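PDB 1T3Q: quinoline 2-oxidoreductase small subunit from Pseudomonas putida, which carries two [2Fe-2S] clusters and probably relays electrons from the molybdenum centre, where quinoline is oxidised, to the FAD of the same enzyme. Local coordinates for residues T57-G62 against S79-E84; K19-Y24 against E37-T42. All blocks are in the same frame, centred on the assembly; numbering follows the deposited sequence.

Contact 1 of 2, residues T57-G62 against S79-E84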
# COMPACT_ATOMS: atom_id res chain seq x y z
N THR A 57 -12.56 23.55 8.29
CA THR A 57 -13.68 23.87 9.17
C THR A 57 -14.28 22.63 9.82
O THR A 57 -14.63 21.66 9.15
CB THR A 57 -14.79 24.62 8.39
OG1 THR A 57 -14.23 25.81 7.81
CG2 THR A 57 -15.93 25.03 9.34
N ILE A 58 -14.40 22.67 11.15
CA ILE A 58 -14.98 21.57 11.91
C ILE A 58 -15.93 22.18 12.94
O ILE A 58 -16.01 23.40 13.06
CB ILE A 58 -13.91 20.75 12.66
CG1 ILE A 58 -13.14 21.65 13.62
CG2 ILE A 58 -12.98 20.07 11.66
CD1 ILE A 58 -12.11 20.92 14.46
N LEU A 59 -16.66 21.35 13.67
CA LEU A 59 -17.56 21.88 14.68
C LEU A 59 -16.96 21.61 16.06
O LEU A 59 -16.59 20.48 16.37
CB LEU A 59 -18.94 21.23 14.59
CG LEU A 59 -19.72 21.39 13.28
CD1 LEU A 59 -21.07 20.67 13.39
CD2 LEU A 59 -19.94 22.85 12.98
N ILE A 60 -16.86 22.67 16.86
CA ILE A 60 -16.35 22.56 18.21
C ILE A 60 -17.49 23.03 19.11
O ILE A 60 -17.91 24.19 19.06
CB ILE A 60 -15.08 23.42 18.40
CG1 ILE A 60 -13.96 22.88 17.51
CG2 ILE A 60 -14.64 23.40 19.86
CD1 ILE A 60 -12.61 23.55 17.69
N ASP A 61 -17.99 22.10 19.92
CA ASP A 61 -19.12 22.37 20.80
C ASP A 61 -20.27 22.89 19.97
O ASP A 61 -20.96 23.84 20.34
CB ASP A 61 -18.73 23.37 21.89
CG ASP A 61 -17.63 22.84 22.78
OD1 ASP A 61 -17.63 21.62 23.07
OD2 ASP A 61 -16.76 23.63 23.21
N GLY A 62 -20.45 22.27 18.80
CA GLY A 62 -21.53 22.64 17.89
C GLY A 62 -21.32 23.84 16.99
O GLY A 62 -22.16 24.10 16.13
N SER A 79 -15.88 19.39 22.65
CA SER A 79 -16.51 18.30 21.93
C SER A 79 -16.33 18.63 20.45
O SER A 79 -16.90 19.60 19.94
CB SER A 79 -18.00 18.22 22.27
OG SER A 79 -18.64 17.24 21.48
N ILE A 80 -15.53 17.82 19.77
CA ILE A 80 -15.22 18.03 18.36
C ILE A 80 -15.94 17.07 17.42
O ILE A 80 -16.06 15.88 17.70
CB ILE A 80 -13.71 17.90 18.13
CG1 ILE A 80 -12.97 18.98 18.92
CG2 ILE A 80 -13.39 17.97 16.64
CD1 ILE A 80 -11.46 18.80 18.95
N GLU A 81 -16.40 17.60 16.29
CA GLU A 81 -17.09 16.81 15.28
C GLU A 81 -16.39 16.99 13.94
O GLU A 81 -16.36 18.10 13.40
CB GLU A 81 -18.54 17.25 15.14
CG GLU A 81 -19.45 16.85 16.28
CD GLU A 81 -20.83 17.45 16.13
OE1 GLU A 81 -21.02 18.62 16.52
OE2 GLU A 81 -21.72 16.76 15.60
N THR A 82 -15.83 15.92 13.40
CA THR A 82 -15.18 15.98 12.09
C THR A 82 -16.09 15.28 11.08
O THR A 82 -17.07 14.64 11.46
CB THR A 82 -13.80 15.30 12.10
OG1 THR A 82 -13.95 13.89 12.34
CG2 THR A 82 -12.91 15.90 13.19
N VAL A 83 -15.77 15.41 9.80
CA VAL A 83 -16.58 14.80 8.76
C VAL A 83 -16.76 13.29 8.95
O VAL A 83 -17.80 12.74 8.58
CB VAL A 83 -15.99 15.09 7.36
CG1 VAL A 83 -14.64 14.41 7.22
CG2 VAL A 83 -16.95 14.61 6.28
N GLU A 84 -15.76 12.63 9.53
CA GLU A 84 -15.84 11.18 9.73
C GLU A 84 -17.02 10.77 10.61
O GLU A 84 -17.50 9.64 10.53
CB GLU A 84 -14.56 10.64 10.38
CG GLU A 84 -13.35 10.60 9.46
CD GLU A 84 -12.50 11.85 9.53
OE1 GLU A 84 -13.01 12.92 9.94
OE2 GLU A 84 -11.31 11.77 9.16
O HOH W 1 -19.13 19.93 18.00
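Ile-58 and Ile-80 meet at an oblique angle, CD1 of Ile-58 lying 3.9 Å from CG2 of Ile-80. The Ile-58 first torsion of 59° sets CG1 between backbone N and carbonyl carbon, the crowded position for this residue, and from there its terminal methyl reaches Ile-80. Ile-60, directly paired with Ile-80, packs more loosely, CG1 to CG1 at 4.3 Å. Leu-31 of helix 31-39 touches all three isoleucines and covers this face.

Leu-59 and Glu-81 occupy the opposite face. Their side chains cross, with CD1 of Leu-59 3.7 Å from OE1 of Glu-81, while OE2 forms a salt bridge with Arg-119 of helix 111-124. The carboxylate thus lies against a hydrocarbon branch and is held at its other oxygen by charge; a water that accepts from Gly-62 N also sits 2.7 Å from OE1.

The backbones prove the antiparallel register. Leu-59 and Glu-81 form a hydrogen-bonded pair, Glu-81 N to Leu-59 O being 2.9 Å and the return bond, Leu-59 N to Glu-81 O, 3.3 Å. Asp-61 N donates almost straight (179°) to Ser-79 O at 2.7 Å. Its carboxylate answers: OD1 accepts from Ser-79 N at 2.9 Å, met 38° above the carboxylate plane. Asp-61 and Gly-62, both at positive phi, are the corner residues of a type I' turn leading into strand 63-66.

Two neighbouring antiparallel strands backed by a helix on the isoleucine face belong to the beta-grasp fold of plant-type ferredoxins, with the Ile-58 side chain about 9 Å from the [2Fe-2S] cluster whose ligands include Cys-56 and Cys-68.

Contact 2 of 2, residues K19-Y24 against E37-T42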
# COMPACT_ATOMS: atom_id res chain seq x y z
N LYS A 19 -16.87 10.32 21.02
CA LYS A 19 -16.03 9.47 21.85
C LYS A 19 -14.94 10.24 22.60
O LYS A 19 -14.20 11.02 22.01
CB LYS A 19 -15.36 8.40 20.99
N PRO A 20 -14.84 10.02 23.92
CA PRO A 20 -13.83 10.70 24.73
C PRO A 20 -12.45 10.25 24.23
O PRO A 20 -12.17 9.06 24.15
CB PRO A 20 -14.11 10.19 26.14
CG PRO A 20 -15.60 9.93 26.12
CD PRO A 20 -15.77 9.26 24.77
N ARG A 21 -11.60 11.21 23.90
CA ARG A 21 -10.27 10.88 23.41
C ARG A 21 -9.18 11.59 24.21
O ARG A 21 -9.42 12.63 24.83
CB ARG A 21 -10.13 11.25 21.93
CG ARG A 21 -11.14 10.59 21.00
CD ARG A 21 -11.04 9.08 21.04
NE ARG A 21 -9.78 8.58 20.49
CZ ARG A 21 -9.49 8.52 19.19
NH1 ARG A 21 -8.32 8.05 18.80
NH2 ARG A 21 -10.38 8.90 18.28
N VAL A 22 -7.99 11.00 24.19
CA VAL A 22 -6.84 11.56 24.88
C VAL A 22 -5.68 11.49 23.90
O VAL A 22 -5.30 10.41 23.46
CB VAL A 22 -6.49 10.76 26.14
CG1 VAL A 22 -5.22 11.32 26.77
CG2 VAL A 22 -7.63 10.82 27.14
N PHE A 23 -5.12 12.65 23.56
CA PHE A 23 -3.99 12.68 22.64
C PHE A 23 -2.90 13.63 23.13
O PHE A 23 -3.17 14.59 23.86
CB PHE A 23 -4.46 13.06 21.23
CG PHE A 23 -5.28 14.33 21.17
CD1 PHE A 23 -4.67 15.56 20.98
CD2 PHE A 23 -6.66 14.28 21.31
CE1 PHE A 23 -5.43 16.73 20.94
CE2 PHE A 23 -7.43 15.44 21.27
CZ PHE A 23 -6.81 16.67 21.09
N TYR A 24 -1.66 13.35 22.74
CA TYR A 24 -0.52 14.16 23.14
C TYR A 24 -0.02 15.00 21.98
O TYR A 24 0.21 14.49 20.89
CB TYR A 24 0.60 13.27 23.66
CG TYR A 24 0.27 12.63 24.99
CD1 TYR A 24 -0.68 11.61 25.08
CD2 TYR A 24 0.86 13.09 26.17
CE1 TYR A 24 -1.03 11.07 26.31
CE2 TYR A 24 0.51 12.56 27.40
CZ TYR A 24 -0.43 11.55 27.46
OH TYR A 24 -0.78 11.03 28.69
N GLU A 37 -2.75 14.05 11.86
CA GLU A 37 -1.54 13.28 12.15
C GLU A 37 -1.43 12.58 13.51
O GLU A 37 -0.78 11.54 13.61
CB GLU A 37 -0.33 14.19 11.91
CG GLU A 37 -0.29 14.71 10.47
CD GLU A 37 0.66 15.88 10.24
OE1 GLU A 37 0.77 16.32 9.08
OE2 GLU A 37 1.28 16.37 11.21
N VAL A 38 -2.04 13.13 14.55
CA VAL A 38 -1.96 12.48 15.85
C VAL A 38 -3.15 11.56 16.11
O VAL A 38 -2.97 10.42 16.53
CB VAL A 38 -1.87 13.52 16.99
CG1 VAL A 38 -1.83 12.81 18.34
CG2 VAL A 38 -0.61 14.37 16.81
N VAL A 39 -4.35 12.05 15.84
CA VAL A 39 -5.55 11.25 16.05
C VAL A 39 -5.80 10.31 14.87
O VAL A 39 -6.42 9.25 15.03
CB VAL A 39 -6.79 12.16 16.26
CG1 VAL A 39 -7.99 11.32 16.66
CG2 VAL A 39 -6.50 13.21 17.33
N GLY A 40 -5.33 10.68 13.69
CA GLY A 40 -5.50 9.83 12.52
C GLY A 40 -6.79 10.02 11.75
O GLY A 40 -7.23 9.12 11.06
N LEU A 41 -7.40 11.19 11.88
CA LEU A 41 -8.64 11.49 11.17
C LEU A 41 -8.29 12.49 10.08
O LEU A 41 -8.34 13.71 10.29
CB LEU A 41 -9.67 12.07 12.14
CG LEU A 41 -10.09 11.13 13.27
CD1 LEU A 41 -10.94 11.88 14.29
CD2 LEU A 41 -10.86 9.95 12.68
N THR A 42 -7.93 11.98 8.91
CA THR A 42 -7.53 12.84 7.80
C THR A 42 -8.66 13.46 6.99
O THR A 42 -8.41 14.09 5.96
CB THR A 42 -6.57 12.08 6.83
OG1 THR A 42 -7.19 10.87 6.38
CG2 THR A 42 -5.27 11.72 7.55
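The carbonyl oxygen of Tyr-24 is approached by both methyls of Val-38, CG1 at 3.7 Å and CG2 at 4.2 Å. These are van der Waals approaches, and no hydrogen bond joins the two segments. The same CG1 also touches CB of Phe-23 at 3.9 Å, so one methyl serves both the Phe-23 CB and the Tyr-24 carbonyl.

Val-39 does the rest with its two methyls divided. CG2 lies over one face of the Phe-23 ring, 4.1 Å from CD2. CG1, anti to the backbone N (chi1 -172°), points instead to the guanidinium of Arg-21, 3.8 Å from NH2, meeting that group obliquely. The arginine chain bends at chi2 and chi3, which lays its guanidinium beside the Val-39 methyl. In the beta-grasp fold of the cluster domain, this is where the last turn of helix 31-39 rests on strand 19-25, one of the two outermost within this chain; Phe-23 continues inward to Ile-12 on the adjoining strand 10-16, where Leu-41 packs on Ile-16. With both Val-39 methyls removed, as in an alanine here, a gap would probably open over the Phe-23 ring face and the Arg-21 guanidinium would lose the methyl it lies against.

In the fold
Contact 1 and contact 2 share one mixed sheet but sample different depths of it. The centre of contact 1 lies about 6 Å from the chain centre; it is partly buried and joins neighbouring strands chiefly by backbone hydrogen bonds, with one to a carboxylate. Contact 2, its centre about 16 Å from the chain centre, is a surface contact of helix against edge strand, made by valine methyls against a ring, a guanidinium and a carbonyl oxygen, and buries 228 Å² against 369 Å². Helix 31-39 serves both, near its start in contact 1 and by its last turn in contact 2. The contact centres are 13 Å apart, yet Glu-84 packs on Leu-41 and Thr-42, its OE2 also accepting from Gly-43 N.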